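Local coordinates for protein 5'-methylthioadenosine nucleosidase (Arabidopsis thaliana, PDB 2QTG) that belongs to the phosphorylase superfamily as a nucleosidase and assembles from two subunits, each an alpha/beta fold around a mixed central sheet, at residues A34-A39 with G86-G91; G67-L72 with V255-N260; D109-A114 with I215-L220. All blocks are in the same frame, centred on the assembly; numbering follows the deposited sequence.

Interaction 1 (A34-A39 with G86-G91). With MTH (2-(4-amino-pyrrolo[2,3-D]pyrimidin-7-yl)-5-methylsulfanylmethyl-tetrahydro-furan-3,4-diol), chain C.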
ATOM      1  N   ALA A  34      -9.956  -9.417  -1.568  1.00 14.03           N
ATOM      2  CA  ALA A  34      -8.566  -9.670  -1.119  1.00 15.83           C
ATOM      3  C   ALA A  34      -8.165 -11.169  -1.099  1.00 16.11           C
ATOM      4  O   ALA A  34      -7.037 -11.520  -1.474  1.00 16.53           O
ATOM      5  CB  ALA A  34      -8.346  -9.069   0.237  1.00 14.58           C
ATOM      6  N   MET A  35      -9.095 -12.021  -0.671  1.00 17.61           N
ATOM      7  CA  MET A  35      -8.858 -13.474  -0.591  1.00 20.21           C
ATOM      8  C   MET A  35      -9.710 -14.285  -1.573  1.00 21.14           C
ATOM      9  O   MET A  35     -10.931 -14.075  -1.679  1.00 20.36           O
ATOM     10  CB  MET A  35      -9.121 -13.961   0.841  1.00 19.82           C
ATOM     11  CG  MET A  35      -8.334 -13.184   1.901  1.00 20.17           C
ATOM     12  SD  MET A  35      -8.232 -14.063   3.468  1.00 21.13           S
ATOM     13  CE  MET A  35      -9.930 -13.897   3.991  1.00 22.40           C
ATOM     14  N   GLN A  36      -9.100 -15.254  -2.250  1.00 23.88           N
ATOM     15  CA  GLN A  36      -9.856 -16.000  -3.259  1.00 27.71           C
ATOM     16  C   GLN A  36     -11.052 -16.779  -2.731  1.00 27.91           C
ATOM     17  O   GLN A  36     -11.988 -17.009  -3.484  1.00 28.73           O
ATOM     18  CB  GLN A  36      -8.961 -16.869  -4.148  1.00 27.78           C
ATOM     19  CG  GLN A  36      -8.409 -16.075  -5.359  1.00 30.03           C
ATOM     20  CD  GLN A  36      -7.334 -16.851  -6.126  1.00 30.66           C
ATOM     21  OE1 GLN A  36      -6.191 -17.024  -5.653  1.00 32.42           O
ATOM     22  NE2 GLN A  36      -7.694 -17.311  -7.320  1.00 32.69           N
ATOM     23  N   ALA A  37     -11.032 -17.134  -1.448  1.00 27.88           N
ATOM     24  CA  ALA A  37     -12.167 -17.773  -0.774  1.00 28.72           C
ATOM     25  C   ALA A  37     -13.380 -16.836  -0.626  1.00 29.30           C
ATOM     26  O   ALA A  37     -14.525 -17.303  -0.573  1.00 30.43           O
ATOM     27  CB  ALA A  37     -11.735 -18.280   0.610  1.00 28.75           C
ATOM     28  N   GLU A  38     -13.121 -15.527  -0.504  1.00 28.40           N
ATOM     29  CA  GLU A  38     -14.169 -14.494  -0.521  1.00 26.98           C
ATOM     30  C   GLU A  38     -14.695 -14.278  -1.978  1.00 26.65           C
ATOM     31  O   GLU A  38     -15.830 -13.820  -2.173  1.00 26.58           O
ATOM     32  CB  GLU A  38     -13.644 -13.152   0.065  1.00 26.57           C
ATOM     33  CG  GLU A  38     -13.198 -13.079   1.568  1.00 26.88           C
ATOM     34  CD  GLU A  38     -12.293 -11.818   1.909  1.00 26.98           C
ATOM     35  OE1 GLU A  38     -11.549 -11.314   1.040  1.00 21.89           O
ATOM     36  OE2 GLU A  38     -12.318 -11.313   3.061  1.00 27.35           O
ATOM     37  N   ALA A  39     -13.859 -14.557  -2.986  1.00 24.38           N
ATOM     38  CA  ALA A  39     -14.219 -14.274  -4.365  1.00 24.23           C
ATOM     39  C   ALA A  39     -14.924 -15.447  -5.048  1.00 23.83           C
ATOM     40  O   ALA A  39     -15.891 -15.239  -5.759  1.00 23.31           O
ATOM     41  CB  ALA A  39     -13.003 -13.850  -5.191  1.00 22.70           C
ATOM     42  N   GLY A  86       2.955 -18.548  -0.721  1.00 24.57           N
ATOM     43  CA  GLY A  86       1.831 -19.244  -1.315  1.00 23.68           C
ATOM     44  C   GLY A  86       0.425 -18.961  -0.815  1.00 23.65           C
ATOM     45  O   GLY A  86      -0.523 -19.590  -1.287  1.00 23.95           O
ATOM     46  N   ILE A  87       0.275 -18.008   0.108  1.00 22.08           N
ATOM     47  CA  ILE A  87      -1.041 -17.646   0.686  1.00 20.12           C
ATOM     48  C   ILE A  87      -1.620 -16.352   0.041  1.00 19.75           C
ATOM     49  O   ILE A  87      -0.920 -15.692  -0.761  1.00 18.42           O
ATOM     50  CB  ILE A  87      -0.968 -17.549   2.248  1.00 20.58           C
ATOM     51  CG1 ILE A  87       0.224 -16.695   2.757  1.00 21.40           C
ATOM     52  CG2 ILE A  87      -0.795 -18.959   2.874  1.00 18.65           C
ATOM     53  CD1 ILE A  87       0.103 -15.193   2.557  1.00 20.02           C
ATOM     54  N   ASP A  88      -2.875 -16.003   0.360  1.00 18.99           N
ATOM     55  CA  ASP A  88      -3.502 -14.809  -0.239  1.00 19.71           C
ATOM     56  C   ASP A  88      -2.776 -13.525   0.179  1.00 19.12           C
ATOM     57  O   ASP A  88      -2.507 -13.292   1.368  1.00 17.89           O
ATOM     58  CB  ASP A  88      -5.007 -14.658   0.099  1.00 20.05           C
ATOM     59  CG  ASP A  88      -5.885 -15.641  -0.662  1.00 22.80           C
ATOM     60  OD1 ASP A  88      -6.089 -15.537  -1.888  1.00 26.62           O
ATOM     61  OD2 ASP A  88      -6.401 -16.534   0.002  1.00 29.62           O
ATOM     62  N   SER A  89      -2.495 -12.704  -0.831  1.00 18.42           N
ATOM     63  CA  SER A  89      -1.779 -11.445  -0.686  1.00 17.41           C
ATOM     64  C   SER A  89      -2.618 -10.294  -0.060  1.00 17.86           C
ATOM     65  O   SER A  89      -2.881  -9.243  -0.685  1.00 16.04           O
ATOM     66  CB  SER A  89      -1.185 -11.068  -2.038  1.00 18.66           C
ATOM     67  OG  SER A  89      -0.097 -11.938  -2.344  1.00 17.83           O
ATOM     68  N   VAL A  90      -3.019 -10.518   1.186  1.00 16.64           N
ATOM     69  CA  VAL A  90      -3.862  -9.595   1.960  1.00 17.19           C
ATOM     70  C   VAL A  90      -3.111  -8.294   2.303  1.00 16.87           C
ATOM     71  O   VAL A  90      -1.871  -8.205   2.151  1.00 18.02           O
ATOM     72  CB  VAL A  90      -4.388 -10.254   3.297  1.00 15.92           C
ATOM     73  CG1 VAL A  90      -5.337 -11.400   3.025  1.00 17.01           C
ATOM     74  CG2 VAL A  90      -3.194 -10.754   4.191  1.00 15.06           C
ATOM     75  N   GLY A  91      -3.860  -7.269   2.724  1.00 16.50           N
ATOM     76  CA  GLY A  91      -3.244  -6.035   3.213  1.00 14.77           C
ATOM     77  C   GLY A  91      -3.249  -4.895   2.210  1.00 14.21           C
ATOM     78  O   GLY A  91      -3.660  -5.061   1.061  1.00 14.18           O
TER
HETATM   79  CS  MTH C 268      -5.909 -13.316   6.451  1.00 14.73           C
HETATM   80  S5' MTH C 268      -5.827 -11.646   7.106  1.00 16.30           S
HETATM   81  C5' MTH C 268      -7.577 -11.389   7.203  1.00 15.74           C
HETATM   82  C4' MTH C 268      -8.279 -10.936   5.914  1.00 17.74           C
HETATM   83  O4' MTH C 268      -9.699 -10.863   6.191  1.00 17.20           O
HETATM   84  C2' MTH C 268      -8.792  -8.624   6.205  1.00 17.57           C
HETATM   85  O2' MTH C 268      -9.253  -7.433   5.522  1.00 15.01           O
HETATM   86  C3' MTH C 268      -7.883  -9.547   5.404  1.00 14.64           C
HETATM   87  O3' MTH C 268      -8.115  -9.531   3.985  1.00 14.70           O
HETATM   88  C1' MTH C 268     -10.021  -9.489   6.570  1.00 16.98           C
HETATM   89  N9  MTH C 268     -10.284  -9.453   7.995  1.00 15.27           N
HETATM   90  C8  MTH C 268     -11.003 -10.297   8.656  1.00 17.72           C
HETATM   91  C7  MTH C 268     -11.246  -9.945   9.840  1.00 18.71           C
HETATM   92  C5  MTH C 268     -10.373  -9.101  10.289  1.00 16.24           C
HETATM   93  C6  MTH C 268     -10.112  -8.542  11.510  1.00 14.84           C
HETATM   94  N6  MTH C 268     -10.728  -8.975  12.645  1.00 13.43           N
HETATM   95  N1  MTH C 268      -9.157  -7.565  11.481  1.00 14.74           N
HETATM   96  C2  MTH C 268      -8.548  -7.161  10.314  1.00 11.00           C
HETATM   97  N3  MTH C 268      -8.825  -7.726   9.098  1.00 16.37           N
HETATM   98  C4  MTH C 268      -9.772  -8.694   9.079  1.00 15.53           C
HETATM   99  O   HOH W   1      -6.302 -13.291  -3.290  1.00 18.19           O
HETATM  100  O   HOH W   2      -8.325 -18.337   0.150  1.00 45.36           O

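Interaction 2 (G67-L72 with V255-N260)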
ATOM      1  N   GLY A  67     -17.132 -11.576 -16.539  1.00 27.85           N
ATOM      2  CA  GLY A  67     -18.402 -12.000 -17.115  1.00 29.32           C
ATOM      3  C   GLY A  67     -19.300 -10.813 -17.423  1.00 31.16           C
ATOM      4  O   GLY A  67     -18.934  -9.662 -17.192  1.00 30.66           O
ATOM      5  N   VAL A  68     -20.475 -11.097 -17.971  1.00 33.50           N
ATOM      6  CA  VAL A  68     -21.510 -10.086 -18.244  1.00 35.86           C
ATOM      7  C   VAL A  68     -22.857 -10.588 -17.701  1.00 37.37           C
ATOM      8  O   VAL A  68     -23.143 -11.783 -17.755  1.00 38.35           O
ATOM      9  CB  VAL A  68     -21.609  -9.728 -19.774  1.00 35.89           C
ATOM     10  CG1 VAL A  68     -22.812  -8.796 -20.095  1.00 36.67           C
ATOM     11  CG2 VAL A  68     -20.315  -9.110 -20.277  1.00 35.42           C
ATOM     12  N   HIS A  69     -23.590  -9.722 -17.032  1.00 39.32           N
ATOM     13  CA  HIS A  69     -24.867 -10.118 -16.480  1.00 41.10           C
ATOM     14  C   HIS A  69     -25.930  -9.123 -16.844  1.00 41.87           C
ATOM     15  O   HIS A  69     -26.089  -8.104 -16.193  1.00 43.77           O
ATOM     16  CB  HIS A  69     -24.789 -10.248 -14.962  1.00 41.01           C
ATOM     17  CG  HIS A  69     -26.104 -10.487 -14.286  1.00 42.69           C
ATOM     18  ND1 HIS A  69     -26.693 -11.729 -14.226  1.00 43.10           N
ATOM     19  CD2 HIS A  69     -26.920  -9.652 -13.604  1.00 41.89           C
ATOM     20  CE1 HIS A  69     -27.825 -11.645 -13.558  1.00 42.21           C
ATOM     21  NE2 HIS A  69     -27.986 -10.396 -13.169  1.00 42.83           N
ATOM     22  N   LYS A  70     -26.597  -9.420 -17.949  1.00 42.88           N
ATOM     23  CA  LYS A  70     -27.486  -8.505 -18.614  1.00 42.16           C
ATOM     24  C   LYS A  70     -26.718  -7.271 -19.041  1.00 41.49           C
ATOM     25  O   LYS A  70     -25.760  -7.337 -19.780  1.00 41.62           O
ATOM     26  CB  LYS A  70     -28.705  -8.146 -17.777  1.00 42.86           C
ATOM     27  CG  LYS A  70     -29.433  -9.354 -17.256  1.00 43.72           C
ATOM     28  CD  LYS A  70     -30.169  -9.065 -15.962  1.00 47.03           C
ATOM     29  CE  LYS A  70     -31.600  -9.590 -16.002  1.00 47.30           C
ATOM     30  NZ  LYS A  70     -32.300  -9.533 -14.692  1.00 46.62           N
ATOM     31  N   ASP A  71     -27.178  -6.128 -18.585  1.00 40.67           N
ATOM     32  CA  ASP A  71     -26.602  -4.852 -19.018  1.00 39.98           C
ATOM     33  C   ASP A  71     -25.187  -4.566 -18.462  1.00 38.35           C
ATOM     34  O   ASP A  71     -24.562  -3.571 -18.829  1.00 39.24           O
ATOM     35  CB  ASP A  71     -27.561  -3.697 -18.664  1.00 40.35           C
ATOM     36  CG  ASP A  71     -29.026  -3.974 -19.066  1.00 42.64           C
ATOM     37  OD1 ASP A  71     -29.305  -4.883 -19.899  1.00 45.01           O
ATOM     38  OD2 ASP A  71     -29.908  -3.247 -18.545  1.00 42.92           O
ATOM     39  N   LEU A  72     -24.666  -5.463 -17.628  1.00 36.23           N
ATOM     40  CA  LEU A  72     -23.486  -5.161 -16.814  1.00 33.91           C
ATOM     41  C   LEU A  72     -22.233  -5.986 -17.087  1.00 31.70           C
ATOM     42  O   LEU A  72     -22.268  -7.212 -16.989  1.00 31.90           O
ATOM     43  CB  LEU A  72     -23.834  -5.365 -15.346  1.00 33.90           C
ATOM     44  CG  LEU A  72     -24.183  -4.215 -14.414  1.00 35.74           C
ATOM     45  CD1 LEU A  72     -24.249  -4.787 -13.007  1.00 35.00           C
ATOM     46  CD2 LEU A  72     -23.145  -3.102 -14.495  1.00 35.62           C
ATOM     47  N   VAL A 255     -26.636  -6.721  -4.873  1.00 21.27           N
ATOM     48  CA  VAL A 255     -26.017  -5.442  -5.246  1.00 21.15           C
ATOM     49  C   VAL A 255     -25.842  -5.332  -6.781  1.00 21.36           C
ATOM     50  O   VAL A 255     -26.250  -4.323  -7.377  1.00 20.34           O
ATOM     51  CB  VAL A 255     -24.662  -5.211  -4.516  1.00 21.63           C
ATOM     52  CG1 VAL A 255     -23.887  -4.060  -5.164  1.00 18.55           C
ATOM     53  CG2 VAL A 255     -24.878  -4.918  -3.028  1.00 22.58           C
ATOM     54  N   ILE A 256     -25.245  -6.353  -7.411  1.00 21.31           N
ATOM     55  CA  ILE A 256     -25.126  -6.417  -8.890  1.00 22.18           C
ATOM     56  C   ILE A 256     -26.493  -6.247  -9.593  1.00 22.44           C
ATOM     57  O   ILE A 256     -26.620  -5.426 -10.512  1.00 23.76           O
ATOM     58  CB  ILE A 256     -24.392  -7.737  -9.375  1.00 22.52           C
ATOM     59  CG1 ILE A 256     -22.895  -7.713  -8.997  1.00 22.74           C
ATOM     60  CG2 ILE A 256     -24.514  -7.964 -10.903  1.00 22.55           C
ATOM     61  CD1 ILE A 256     -22.194  -9.084  -9.186  1.00 21.78           C
ATOM     62  N   ASN A 257     -27.493  -7.011  -9.138  1.00 22.74           N
ATOM     63  CA  ASN A 257     -28.855  -6.967  -9.668  1.00 24.06           C
ATOM     64  C   ASN A 257     -29.501  -5.580  -9.545  1.00 24.17           C
ATOM     65  O   ASN A 257     -30.152  -5.104 -10.498  1.00 24.02           O
ATOM     66  CB  ASN A 257     -29.727  -8.050  -9.046  1.00 24.56           C
ATOM     67  CG  ASN A 257     -29.363  -9.450  -9.550  1.00 28.56           C
ATOM     68  OD1 ASN A 257     -28.819  -9.606 -10.643  1.00 31.38           O
ATOM     69  ND2 ASN A 257     -29.666 -10.472  -8.752  1.00 34.24           N
ATOM     70  N   PHE A 258     -29.270  -4.925  -8.409  1.00 22.98           N
ATOM     71  CA  PHE A 258     -29.730  -3.535  -8.195  1.00 22.83           C
ATOM     72  C   PHE A 258     -29.046  -2.476  -9.105  1.00 22.75           C
ATOM     73  O   PHE A 258     -29.712  -1.602  -9.653  1.00 21.96           O
ATOM     74  CB  PHE A 258     -29.583  -3.157  -6.710  1.00 22.66           C
ATOM     75  CG  PHE A 258     -30.081  -1.793  -6.386  1.00 21.97           C
ATOM     76  CD1 PHE A 258     -31.423  -1.583  -6.039  1.00 24.89           C
ATOM     77  CD2 PHE A 258     -29.220  -0.712  -6.436  1.00 23.90           C
ATOM     78  CE1 PHE A 258     -31.885  -0.308  -5.728  1.00 23.67           C
ATOM     79  CE2 PHE A 258     -29.672   0.561  -6.140  1.00 25.68           C
ATOM     80  CZ  PHE A 258     -31.008   0.764  -5.789  1.00 23.86           C
ATOM     81  N   ILE A 259     -27.718  -2.565  -9.241  1.00 22.23           N
ATOM     82  CA  ILE A 259     -26.925  -1.659 -10.070  1.00 22.96           C
ATOM     83  C   ILE A 259     -27.349  -1.720 -11.537  1.00 24.01           C
ATOM     84  O   ILE A 259     -27.328  -0.698 -12.243  1.00 25.08           O
ATOM     85  CB  ILE A 259     -25.409  -2.018  -9.997  1.00 21.77           C
ATOM     86  CG1 ILE A 259     -24.831  -1.556  -8.649  1.00 23.88           C
ATOM     87  CG2 ILE A 259     -24.666  -1.450 -11.203  1.00 22.66           C
ATOM     88  CD1 ILE A 259     -23.352  -2.027  -8.362  1.00 21.19           C
ATOM     89  N   ASN A 260     -27.692  -2.922 -11.999  1.00 25.29           N
ATOM     90  CA  ASN A 260     -28.050  -3.142 -13.378  1.00 26.87           C
ATOM     91  C   ASN A 260     -29.211  -2.245 -13.831  1.00 26.93           C
ATOM     92  O   ASN A 260     -30.283  -2.296 -13.234  1.00 28.21           O
ATOM     93  CB  ASN A 260     -28.420  -4.603 -13.600  1.00 27.28           C
ATOM     94  CG  ASN A 260     -28.631  -4.906 -15.050  1.00 30.17           C
ATOM     95  OD1 ASN A 260     -27.672  -5.005 -15.822  1.00 31.74           O
ATOM     96  ND2 ASN A 260     -29.893  -5.029 -15.448  1.00 33.39           N
TER

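Interaction 3 (D109-A114 with I215-L220)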
ATOM      1  N   ASP A 109     -17.039   1.894 -14.092  1.00 21.16           N
ATOM      2  CA  ASP A 109     -17.853   3.021 -13.578  1.00 22.08           C
ATOM      3  C   ASP A 109     -17.894   3.096 -12.036  1.00 20.53           C
ATOM      4  O   ASP A 109     -18.093   4.160 -11.444  1.00 21.54           O
ATOM      5  CB  ASP A 109     -19.255   2.964 -14.192  1.00 22.27           C
ATOM      6  CG  ASP A 109     -19.217   2.963 -15.717  1.00 25.29           C
ATOM      7  OD1 ASP A 109     -18.691   3.942 -16.287  1.00 28.18           O
ATOM      8  OD2 ASP A 109     -19.653   1.971 -16.343  1.00 24.89           O
ATOM      9  N   ILE A 110     -17.635   1.971 -11.385  1.00 20.33           N
ATOM     10  CA  ILE A 110     -17.736   1.873  -9.932  1.00 18.51           C
ATOM     11  C   ILE A 110     -16.895   0.675  -9.435  1.00 18.22           C
ATOM     12  O   ILE A 110     -16.798  -0.341 -10.094  1.00 17.99           O
ATOM     13  CB  ILE A 110     -19.240   1.760  -9.520  1.00 18.11           C
ATOM     14  CG1 ILE A 110     -19.438   1.709  -7.992  1.00 19.48           C
ATOM     15  CG2 ILE A 110     -19.915   0.609 -10.245  1.00 19.13           C
ATOM     16  CD1 ILE A 110     -20.924   2.083  -7.530  1.00 17.89           C
ATOM     17  N   ILE A 111     -16.271   0.835  -8.287  1.00 18.10           N
ATOM     18  CA  ILE A 111     -15.514  -0.224  -7.634  1.00 17.90           C
ATOM     19  C   ILE A 111     -16.287  -0.691  -6.393  1.00 17.30           C
ATOM     20  O   ILE A 111     -16.800   0.131  -5.647  1.00 17.37           O
ATOM     21  CB  ILE A 111     -14.155   0.327  -7.125  1.00 17.27           C
ATOM     22  CG1 ILE A 111     -13.283   0.865  -8.245  1.00 19.77           C
ATOM     23  CG2 ILE A 111     -13.406  -0.683  -6.136  1.00 16.39           C
ATOM     24  CD1 ILE A 111     -12.865  -0.131  -9.235  1.00 24.18           C
ATOM     25  N   ILE A 112     -16.327  -1.999  -6.178  1.00 16.33           N
ATOM     26  CA  ILE A 112     -16.870  -2.582  -4.978  1.00 16.73           C
ATOM     27  C   ILE A 112     -15.777  -3.418  -4.295  1.00 16.67           C
ATOM     28  O   ILE A 112     -15.351  -4.464  -4.793  1.00 18.03           O
ATOM     29  CB  ILE A 112     -18.102  -3.487  -5.253  1.00 15.56           C
ATOM     30  CG1 ILE A 112     -19.114  -2.805  -6.198  1.00 15.86           C
ATOM     31  CG2 ILE A 112     -18.680  -4.104  -3.906  1.00 15.33           C
ATOM     32  CD1 ILE A 112     -20.409  -3.529  -6.416  1.00 16.01           C
ATOM     33  N   ASN A 113     -15.344  -2.952  -3.136  1.00 15.23           N
ATOM     34  CA  ASN A 113     -14.447  -3.711  -2.262  1.00 14.54           C
ATOM     35  C   ASN A 113     -15.344  -4.589  -1.387  1.00 14.94           C
ATOM     36  O   ASN A 113     -16.049  -4.101  -0.541  1.00 14.61           O
ATOM     37  CB  ASN A 113     -13.562  -2.771  -1.433  1.00 14.83           C
ATOM     38  CG  ASN A 113     -12.629  -3.500  -0.443  1.00 15.17           C
ATOM     39  OD1 ASN A 113     -12.413  -3.002   0.652  1.00 17.30           O
ATOM     40  ND2 ASN A 113     -12.083  -4.683  -0.836  1.00 14.67           N
ATOM     41  N   ALA A 114     -15.347  -5.893  -1.642  1.00 15.21           N
ATOM     42  CA  ALA A 114     -16.195  -6.842  -0.891  1.00 15.18           C
ATOM     43  C   ALA A 114     -15.313  -7.846  -0.145  1.00 15.18           C
ATOM     44  O   ALA A 114     -14.364  -8.379  -0.716  1.00 16.74           O
ATOM     45  CB  ALA A 114     -17.137  -7.585  -1.857  1.00 14.44           C
ATOM     46  N   ILE A 215     -12.891   7.466  -9.122  1.00 18.20           N
ATOM     47  CA  ILE A 215     -13.855   6.401  -9.353  1.00 17.42           C
ATOM     48  C   ILE A 215     -14.710   6.181  -8.106  1.00 16.16           C
ATOM     49  O   ILE A 215     -14.165   5.983  -7.003  1.00 15.88           O
ATOM     50  CB  ILE A 215     -13.192   5.038  -9.744  1.00 16.60           C
ATOM     51  CG1 ILE A 215     -12.073   5.230 -10.786  1.00 17.73           C
ATOM     52  CG2 ILE A 215     -14.251   3.996 -10.181  1.00 18.59           C
ATOM     53  CD1 ILE A 215     -12.607   5.647 -12.182  1.00 18.17           C
ATOM     54  N   PRO A 216     -16.046   6.165  -8.289  1.00 16.57           N
ATOM     55  CA  PRO A 216     -16.979   5.837  -7.189  1.00 16.75           C
ATOM     56  C   PRO A 216     -16.613   4.498  -6.566  1.00 17.43           C
ATOM     57  O   PRO A 216     -16.328   3.534  -7.271  1.00 16.84           O
ATOM     58  CB  PRO A 216     -18.346   5.747  -7.859  1.00 16.60           C
ATOM     59  CG  PRO A 216     -18.216   6.519  -9.172  1.00 15.88           C
ATOM     60  CD  PRO A 216     -16.745   6.453  -9.564  1.00 15.11           C
ATOM     61  N   VAL A 217     -16.602   4.462  -5.241  1.00 16.87           N
ATOM     62  CA  VAL A 217     -16.256   3.237  -4.534  1.00 16.76           C
ATOM     63  C   VAL A 217     -17.287   2.975  -3.434  1.00 16.43           C
ATOM     64  O   VAL A 217     -17.721   3.900  -2.735  1.00 14.96           O
ATOM     65  CB  VAL A 217     -14.798   3.290  -3.980  1.00 16.73           C
ATOM     66  CG1 VAL A 217     -14.632   4.453  -2.921  1.00 19.03           C
ATOM     67  CG2 VAL A 217     -14.357   1.931  -3.458  1.00 18.45           C
ATOM     68  N   VAL A 218     -17.673   1.705  -3.329  1.00 16.30           N
ATOM     69  CA  VAL A 218     -18.520   1.200  -2.247  1.00 16.93           C
ATOM     70  C   VAL A 218     -17.910  -0.093  -1.664  1.00 16.90           C
ATOM     71  O   VAL A 218     -17.014  -0.728  -2.262  1.00 16.31           O
ATOM     72  CB  VAL A 218     -20.013   0.989  -2.680  1.00 16.87           C
ATOM     73  CG1 VAL A 218     -20.606   2.231  -3.374  1.00 18.96           C
ATOM     74  CG2 VAL A 218     -20.131  -0.126  -3.623  1.00 17.10           C
ATOM     75  N   PHE A 219     -18.381  -0.433  -0.481  1.00 16.87           N
ATOM     76  CA  PHE A 219     -17.814  -1.485   0.346  1.00 18.21           C
ATOM     77  C   PHE A 219     -18.917  -2.349   0.897  1.00 17.71           C
ATOM     78  O   PHE A 219     -19.861  -1.861   1.543  1.00 18.86           O
ATOM     79  CB  PHE A 219     -17.047  -0.915   1.544  1.00 17.65           C
ATOM     80  CG  PHE A 219     -15.964   0.047   1.191  1.00 17.46           C
ATOM     81  CD1 PHE A 219     -16.262   1.407   1.024  1.00 16.65           C
ATOM     82  CD2 PHE A 219     -14.637  -0.384   1.062  1.00 19.10           C
ATOM     83  CE1 PHE A 219     -15.316   2.294   0.662  1.00 16.07           C
ATOM     84  CE2 PHE A 219     -13.635   0.525   0.739  1.00 19.48           C
ATOM     85  CZ  PHE A 219     -13.983   1.886   0.540  1.00 17.80           C
ATOM     86  N   LEU A 220     -18.800  -3.647   0.643  1.00 17.97           N
ATOM     87  CA  LEU A 220     -19.613  -4.638   1.312  1.00 16.87           C
ATOM     88  C   LEU A 220     -18.712  -5.462   2.273  1.00 17.74           C
ATOM     89  O   LEU A 220     -17.830  -6.219   1.819  1.00 16.40           O
ATOM     90  CB  LEU A 220     -20.225  -5.590   0.278  1.00 17.88           C
ATOM     91  CG  LEU A 220     -21.043  -4.890  -0.828  1.00 16.55           C
ATOM     92  CD1 LEU A 220     -21.442  -5.980  -1.819  1.00 16.58           C
ATOM     93  CD2 LEU A 220     -22.276  -4.196  -0.260  1.00 17.98           C
TER

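Interaction 1 (A34-A39 with G86-G91)
D88 turns its CG anti to its own carbonyl carbon (chi1 -74°), which carries the carboxylate across to M35 and Q36, while M35 starts out the same way, its extended chi2 carrying SD toward the bound MTH and a bend at chi3 (-71°) swinging the methyl CE to MTH O4' and C4'. The main polar link is nearly straight: Q36 N donates to D88 OD1 over 3.0 Å at 168°, reaching the oxygen from well above the carboxylate plane. Two waters share the load. One donates both to D88 OD1 and to A34 O, each a short bond; the other donates to D88 OD2 at 2.6 Å and bonds A37 N only weakly. M35 is the N-cap of helix 36-46, so D88 supplies from a distant loop an acceptor for the first turn of this helix, and the amides there may well favour its negative charge. E38, at the third helical position, turns back to take M35 N on OE1 at 3.1 Å, while its OE2 bonds T116. Side chains of both segments wall the MTH pocket, which E202 also lines. M35 CG rests on V90 CG1 at 3.7 Å, M35 SD lies 3.9 Å from MTH CS, and V90 CG1 touches the hydroxyl MTH O3' at 3.5 Å. V90 O accepts from Y151 of the second subunit. Q36 NE2 bonds Y65 OH.

Interaction 2 (G67-L72 with V255-N260)
The segment 67-72 folds back on itself in a type II' beta turn from H69 to L72, the tight hairpin that joins strands 63-69 and 72-78. H69 N donates to L72 O at 2.8 Å, the return bond from L72 N to H69 O is weak, and K70 takes the positive phi (60°) expected at the first corner of such a turn. Facing it is the last turn of helix 234-259: N260 N still bonds I256 O, yet N260 is already leaving helical angles. The backbones come nearest between L72 and N260, whose CA atoms are 6.1 Å apart.

N260 points its amide into the turn because its CG stands anti to its backbone N (chi1 -173°). OD1 arrives 3.0 Å from D71 N and 3.1 Å from D71 CB, with ND2 lying 3.6 Å from D71 OD2, and the two side chains cross at about a right angle. At the start of the turn, H69 NE2 donates to N257 OD1 at 2.8 Å, a weak bond bent to 128°, with the imidazole and amide planes inclined to one another. The same ring meets F46 edge-to-face. Next to these polar groups L72 fits against the helix: its CD1 lies 3.8 Å from I256 CG2 and 3.8 Å from I259 CG2, two branches of successive helical turns, and V29 backs both L72 and I259. H69, N257 and N260 thus make the polar contacts, while L72, I256 and I259 are buried. The end of the last helix packs against a hairpin turn while its isoleucines rest on the sheet, as in the layered alpha/beta fold of the phosphorylase superfamily.

Interaction 3 (D109-A114 with I215-L220)
I111 and N113 hold the partner strand through their backbones, each using both its N-H and its carbonyl. I111 N donates to P216 O at 2.9 Å and 171°, V218 N returns to I111 O at 2.9 Å, N113 N reaches V218 O at 2.9 Å, and L220 N closes the row on N113 O at 3.0 Å, where the bond is more bent (146°) and the donor is tilted from the carbonyl plane. This is the pattern of parallel strands, and I112, facing the other way, bonds V30 and V32 of strand 28-32, so that strand 110-119 lies inside the central sheet of the alpha/beta fold. The buried part is dense on both faces. Against helix 203-212, N113 has its CG anti to the backbone N (chi1 178°), and the amide stands steeply to the F219 ring, with OD1 at the ring edge, in its plane, 3.5 Å from CD2. The same oxygen accepts a hydrogen bond from K221 NZ and the ND2 bonds V32 O, so both ends of the amide are fixed. The face toward helix 234-259 is aliphatic: I112 runs beside V218, CG1 to CG2 at 3.9 Å, and its CG2 lies 3.9 Å from L220 CD1. Toward the start of the strands the hydrogen-bonded row ends and D109, I215 and P216 are partly exposed, although P216 still packs closely on D109, CD to O at 3.3 Å. The D109 side chain leaves its backbone away from the partner segment, and OD2 bonds the backbone N of S27 and S28.

In the fold
Following the chain from the N terminus, helix 36-46 begins in interaction 1, whose loop closes at 86-91, just ahead of helix 92-106. The hairpin 67-72 lies within that loop, but its partner 255-260 is near the C terminus, so interactions 1 and 2 cross. Interaction 3 opens at 109-114, after interaction 1 has closed, and ends at 215-220, nested inside interaction 2. Strand 217-226 then leads to helix 234-259, and the last two contacts touch: V255 and I259 pack on I112, and V255 on L220. Interactions 2 and 3 together tie helix 234-259 to the hairpin and the sheet, with interaction 1, about 18 Å from interaction 3 between centres, at the MTH site.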